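Local coordinates for glutathione s-transferase (Sphingomonas paucimobilis, PDB 1F2E), which binds glutathione and, as a member of the glutathione S-transferase superfamily, probably catalyses its transfer to electrophilic substrates, at residues A[70-73]-A[74-78]; A[88-91]-A[92-95]. All blocks are in the same frame, centred on the assembly; numbering follows the deposited sequence.

Interaction 1: A[70-73]-A[74-78]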
loop_
_atom_site.group_PDB
_atom_site.type_symbol
_atom_site.label_atom_id
_atom_site.label_comp_id
_atom_site.label_asym_id
_atom_site.label_seq_id
_atom_site.Cartn_x
_atom_site.Cartn_y
_atom_site.Cartn_z
ATOM N N LEU A 70 -3.734 -6.155 8.867
ATOM C CA LEU A 70 -3.693 -5.369 10.097
ATOM C C LEU A 70 -5.055 -4.772 10.429
ATOM O O LEU A 70 -5.500 -4.806 11.583
ATOM C CB LEU A 70 -2.647 -4.250 9.979
ATOM C CG LEU A 70 -1.180 -4.701 10.028
ATOM C CD1 LEU A 70 -0.238 -3.548 9.636
ATOM C CD2 LEU A 70 -0.874 -5.199 11.447
ATOM N N LEU A 71 -5.718 -4.217 9.422
ATOM C CA LEU A 71 -7.028 -3.616 9.638
ATOM C C LEU A 71 -8.025 -4.689 10.083
ATOM O O LEU A 71 -8.813 -4.479 11.010
ATOM C CB LEU A 71 -7.516 -2.939 8.358
ATOM C CG LEU A 71 -8.688 -1.991 8.592
ATOM C CD1 LEU A 71 -8.209 -0.805 9.442
ATOM C CD2 LEU A 71 -9.251 -1.512 7.256
ATOM N N TYR A 72 -7.983 -5.842 9.422
ATOM C CA TYR A 72 -8.871 -6.944 9.764
ATOM C C TYR A 72 -8.658 -7.389 11.216
ATOM O O TYR A 72 -9.617 -7.604 11.959
ATOM C CB TYR A 72 -8.632 -8.129 8.823
ATOM C CG TYR A 72 -9.501 -9.329 9.129
ATOM C CD1 TYR A 72 -9.136 -10.244 10.115
ATOM C CD2 TYR A 72 -10.726 -9.510 8.481
ATOM C CE1 TYR A 72 -9.970 -11.310 10.456
ATOM C CE2 TYR A 72 -11.572 -10.573 8.815
ATOM C CZ TYR A 72 -11.185 -11.470 9.807
ATOM O OH TYR A 72 -12.016 -12.521 10.162
ATOM N N ILE A 73 -7.399 -7.540 11.613
ATOM C CA ILE A 73 -7.087 -7.962 12.969
ATOM C C ILE A 73 -7.679 -6.987 13.995
ATOM O O ILE A 73 -8.292 -7.403 14.975
ATOM C CB ILE A 73 -5.564 -8.078 13.160
ATOM C CG1 ILE A 73 -5.028 -9.212 12.274
ATOM C CG2 ILE A 73 -5.228 -8.311 14.640
ATOM C CD1 ILE A 73 -3.501 -9.361 12.281
ATOM N N ALA A 74 -7.512 -5.692 13.759
ATOM C CA ALA A 74 -8.046 -4.694 14.680
ATOM C C ALA A 74 -9.577 -4.712 14.753
ATOM O O ALA A 74 -10.153 -4.633 15.842
ATOM C CB ALA A 74 -7.556 -3.296 14.284
ATOM N N ASP A 75 -10.229 -4.820 13.594
ATOM C CA ASP A 75 -11.692 -4.822 13.524
ATOM C C ASP A 75 -12.345 -5.984 14.252
ATOM O O ASP A 75 -13.469 -5.853 14.727
ATOM C CB ASP A 75 -12.166 -4.818 12.065
ATOM C CG ASP A 75 -11.810 -3.531 11.336
ATOM O OD1 ASP A 75 -11.942 -3.494 10.095
ATOM O OD2 ASP A 75 -11.404 -2.554 12.000
ATOM N N GLN A 76 -11.654 -7.117 14.337
ATOM C CA GLN A 76 -12.201 -8.284 15.015
ATOM C C GLN A 76 -12.451 -8.037 16.503
ATOM O O GLN A 76 -13.284 -8.704 17.119
ATOM C CB GLN A 76 -11.281 -9.491 14.826
ATOM C CG GLN A 76 -11.156 -9.916 13.381
ATOM C CD GLN A 76 -12.495 -9.898 12.660
ATOM O OE1 GLN A 76 -13.426 -10.633 13.018
ATOM N NE2 GLN A 76 -12.602 -9.044 11.641
ATOM N N ASN A 77 -11.725 -7.092 17.088
ATOM C CA ASN A 77 -11.941 -6.774 18.494
ATOM C C ASN A 77 -12.056 -5.272 18.690
ATOM O O ASN A 77 -11.076 -4.588 18.994
ATOM C CB ASN A 77 -10.828 -7.325 19.389
ATOM C CG ASN A 77 -11.095 -7.047 20.871
ATOM O OD1 ASN A 77 -12.192 -6.607 21.240
ATOM N ND2 ASN A 77 -10.104 -7.301 21.721
ATOM N N PRO A 78 -13.270 -4.734 18.519
ATOM C CA PRO A 78 -13.470 -3.288 18.691
ATOM C C PRO A 78 -13.175 -2.775 20.107
ATOM O O PRO A 78 -12.921 -1.585 20.304
ATOM C CB PRO A 78 -14.924 -3.078 18.256
ATOM C CG PRO A 78 -15.558 -4.418 18.486
ATOM C CD PRO A 78 -14.499 -5.399 18.059
#
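Gln76 folds back over Tyr72, one turn earlier in the last part of helix 66-75, and its amide lies flat on the phenol ring. Followed outward, CB of Gln76 rests against the carbonyl oxygens of Ile73 and Tyr72. CG lies 3.1 Å from Tyr72 O and also meets the ring at CE1. The chain bends at this point (chi2 -43°), which lays CD over the ring, 3.5 Å from Tyr72 CZ. OE1 of Gln76 continues toward the Tyr72 hydroxyl, while NE2 sits 3.3 Å above the ring plane, offset toward its rim. Amide and ring planes are only 11° apart, an amide-aromatic stack. The same NE2 gives a weak hydrogen bond to Tyr72 O, and the backbone N of Gln76 bonds to that oxygen at 3.2 Å, which ties both ends of the glutamine to one carbonyl. Tyr72 offers its ring here because its CG stands anti to the backbone N (chi1 179°). A serine in place of this tyrosine would probably strip the Gln76 amide of the surface it lies on, leaving its rotation less firmly fixed, with the weak bond to the backbone oxygen still to hold it.

Before this end, regular i to i+4 bonds hold the helix, with Ala74 N on Leu70 O and Asp75 N on Leu71 O, the latter at 3.0 Å. The Asp75 carboxylate lies beside Leu71 but is held by Arg91 and by Tyr92 of the second subunit, whose ring also meets Tyr72 edge-to-face. Ile73 packs on helix 12-21 and Leu71 on helix 89-113, while Leu70 and Ala74 reach Val153 of helix 153-161, so this end of the thioredoxin-fold helix is wedged between its own domain and the helical domain.

Interaction 2: A[88-91]-A[92-95]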
loop_
_atom_site.group_PDB
_atom_site.type_symbol
_atom_site.label_atom_id
_atom_site.label_comp_id
_atom_site.label_asym_id
_atom_site.label_seq_id
_atom_site.Cartn_x
_atom_site.Cartn_y
_atom_site.Cartn_z
ATOM N N SER A 88 -15.757 6.621 10.219
ATOM C CA SER A 88 -15.082 7.816 10.705
ATOM C C SER A 88 -13.995 8.275 9.743
ATOM O O SER A 88 -13.326 7.464 9.095
ATOM C CB SER A 88 -14.476 7.570 12.090
ATOM O OG SER A 88 -13.447 6.606 12.038
ATOM N N LEU A 89 -13.824 9.586 9.657
ATOM C CA LEU A 89 -12.821 10.166 8.782
ATOM C C LEU A 89 -11.460 9.642 9.226
ATOM O O LEU A 89 -10.580 9.367 8.404
ATOM C CB LEU A 89 -12.848 11.689 8.908
ATOM C CG LEU A 89 -12.306 12.575 7.782
ATOM C CD1 LEU A 89 -12.065 13.966 8.370
ATOM C CD2 LEU A 89 -11.018 12.024 7.199
ATOM N N ASP A 90 -11.309 9.501 10.539
ATOM C CA ASP A 90 -10.065 9.031 11.130
ATOM C C ASP A 90 -9.624 7.677 10.588
ATOM O O ASP A 90 -8.450 7.337 10.657
ATOM C CB ASP A 90 -10.203 8.966 12.657
ATOM C CG ASP A 90 -8.862 8.833 13.357
ATOM O OD1 ASP A 90 -7.926 9.569 12.982
ATOM O OD2 ASP A 90 -8.740 8.007 14.291
ATOM N N ARG A 91 -10.557 6.907 10.040
ATOM C CA ARG A 91 -10.212 5.597 9.498
ATOM C C ARG A 91 -9.395 5.739 8.221
ATOM O O ARG A 91 -8.495 4.936 7.949
ATOM C CB ARG A 91 -11.473 4.777 9.211
ATOM C CG ARG A 91 -11.184 3.303 8.950
ATOM C CD ARG A 91 -12.465 2.497 8.885
ATOM N NE ARG A 91 -12.220 1.101 8.538
ATOM C CZ ARG A 91 -11.889 0.147 9.403
ATOM N NH1 ARG A 91 -11.757 0.419 10.696
ATOM N NH2 ARG A 91 -11.695 -1.090 8.966
ATOM N N TYR A 92 -9.711 6.763 7.437
ATOM C CA TYR A 92 -8.994 7.002 6.198
ATOM C C TYR A 92 -7.595 7.502 6.515
ATOM O O TYR A 92 -6.638 7.175 5.805
ATOM C CB TYR A 92 -9.767 8.000 5.323
ATOM C CG TYR A 92 -11.168 7.506 5.021
ATOM C CD1 TYR A 92 -12.251 7.902 5.805
ATOM C CD2 TYR A 92 -11.395 6.563 4.011
ATOM C CE1 TYR A 92 -13.523 7.371 5.601
ATOM C CE2 TYR A 92 -12.665 6.024 3.800
ATOM C CZ TYR A 92 -13.722 6.433 4.603
ATOM O OH TYR A 92 -14.973 5.891 4.423
ATOM N N ARG A 93 -7.469 8.277 7.590
ATOM C CA ARG A 93 -6.152 8.761 7.998
ATOM C C ARG A 93 -5.312 7.525 8.302
ATOM O O ARG A 93 -4.147 7.457 7.938
ATOM C CB ARG A 93 -6.231 9.624 9.262
ATOM C CG ARG A 93 -7.124 10.840 9.142
ATOM C CD ARG A 93 -7.011 11.728 10.374
ATOM N NE ARG A 93 -7.982 12.817 10.322
ATOM C CZ ARG A 93 -9.059 12.900 11.095
ATOM N NH1 ARG A 93 -9.310 11.957 11.996
ATOM N NH2 ARG A 93 -9.895 13.919 10.952
ATOM N N LEU A 94 -5.908 6.546 8.975
ATOM C CA LEU A 94 -5.184 5.322 9.297
ATOM C C LEU A 94 -4.800 4.586 8.019
ATOM O O LEU A 94 -3.659 4.151 7.862
ATOM C CB LEU A 94 -6.030 4.387 10.169
ATOM C CG LEU A 94 -5.392 3.012 10.399
ATOM C CD1 LEU A 94 -4.030 3.187 11.097
ATOM C CD2 LEU A 94 -6.312 2.143 11.251
ATOM N N LEU A 95 -5.755 4.451 7.106
ATOM C CA LEU A 95 -5.497 3.747 5.854
ATOM C C LEU A 95 -4.377 4.409 5.053
ATOM O O LEU A 95 -3.575 3.731 4.395
ATOM C CB LEU A 95 -6.775 3.678 5.022
ATOM C CG LEU A 95 -6.641 2.952 3.685
ATOM C CD1 LEU A 95 -5.966 1.585 3.866
ATOM C CD2 LEU A 95 -8.026 2.805 3.083
#
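Asp90 and Arg93 pair across the first turn of helix 89-113, the opening helix of the all-helical C-terminal domain of the glutathione S-transferase fold. The charged interaction is a salt bridge three residues apart: Arg93 NH1 donates to Asp90 OD1 at 2.9 Å. The oxygen is met on its anti side, 29° out of the carboxylate plane, yet it lies almost in the plane of the guanidinium group. An extended arginine chain, running back along the helix from CG to NE, delivers the group there. Its NE has a second acid, Glu61 of the second subunit, so Arg93 links the helix start to the dimer partner. Arg91 extends instead to a salt bridge with Asp75 of its own chain.

Among hydrogen bonds, Tyr92 N reaches Leu89 O at 2.9 Å from well above the carbonyl plane, and Arg93 N shares that oxygen weakly. The i to i+4 pattern is then regular, with Leu94 N on Asp90 O and Leu95 N on Arg91 O. The Tyr92 hydroxyl bonds to Asp75 of the second subunit.

The remaining contacts are of van der Waals kind. With CG anti to the carbonyl carbon (chi1 -58°), the Tyr92 ring lies back toward the helix start, where Leu89 O meets its edge, 3.4 Å from CD1, and Ser88 O is 3.5 Å from the same CD1. Leu94 packs on helices 66-75 and 153-161. Leu89 crosses Arg93 at about a right angle, its CD2 standing over the rim of one guanidinium face, 4.1 Å above the plane, and its CD1 3.4 Å from Arg93 NH2.

Overall arrangement
From the N terminus, the chain builds the sheet and helices of the thioredoxin-like domain before interaction 1 closes a turn at the end of helix 66-75. The linker follows, and interaction 2 then closes the first turn of helix 89-113. Both are local and lie in series, neither nested nor crossed, with centres about 14 Å apart. They touch directly: Asp75 OD1 and Arg91 NH2 form a salt bridge of 2.7 Å, and Leu71 CD1 packs on Leu94 CD2 at 3.9 Å. The two domains are thereby joined beside the linker, and both contacts also reach the second subunit, placing this junction at the dimer interface.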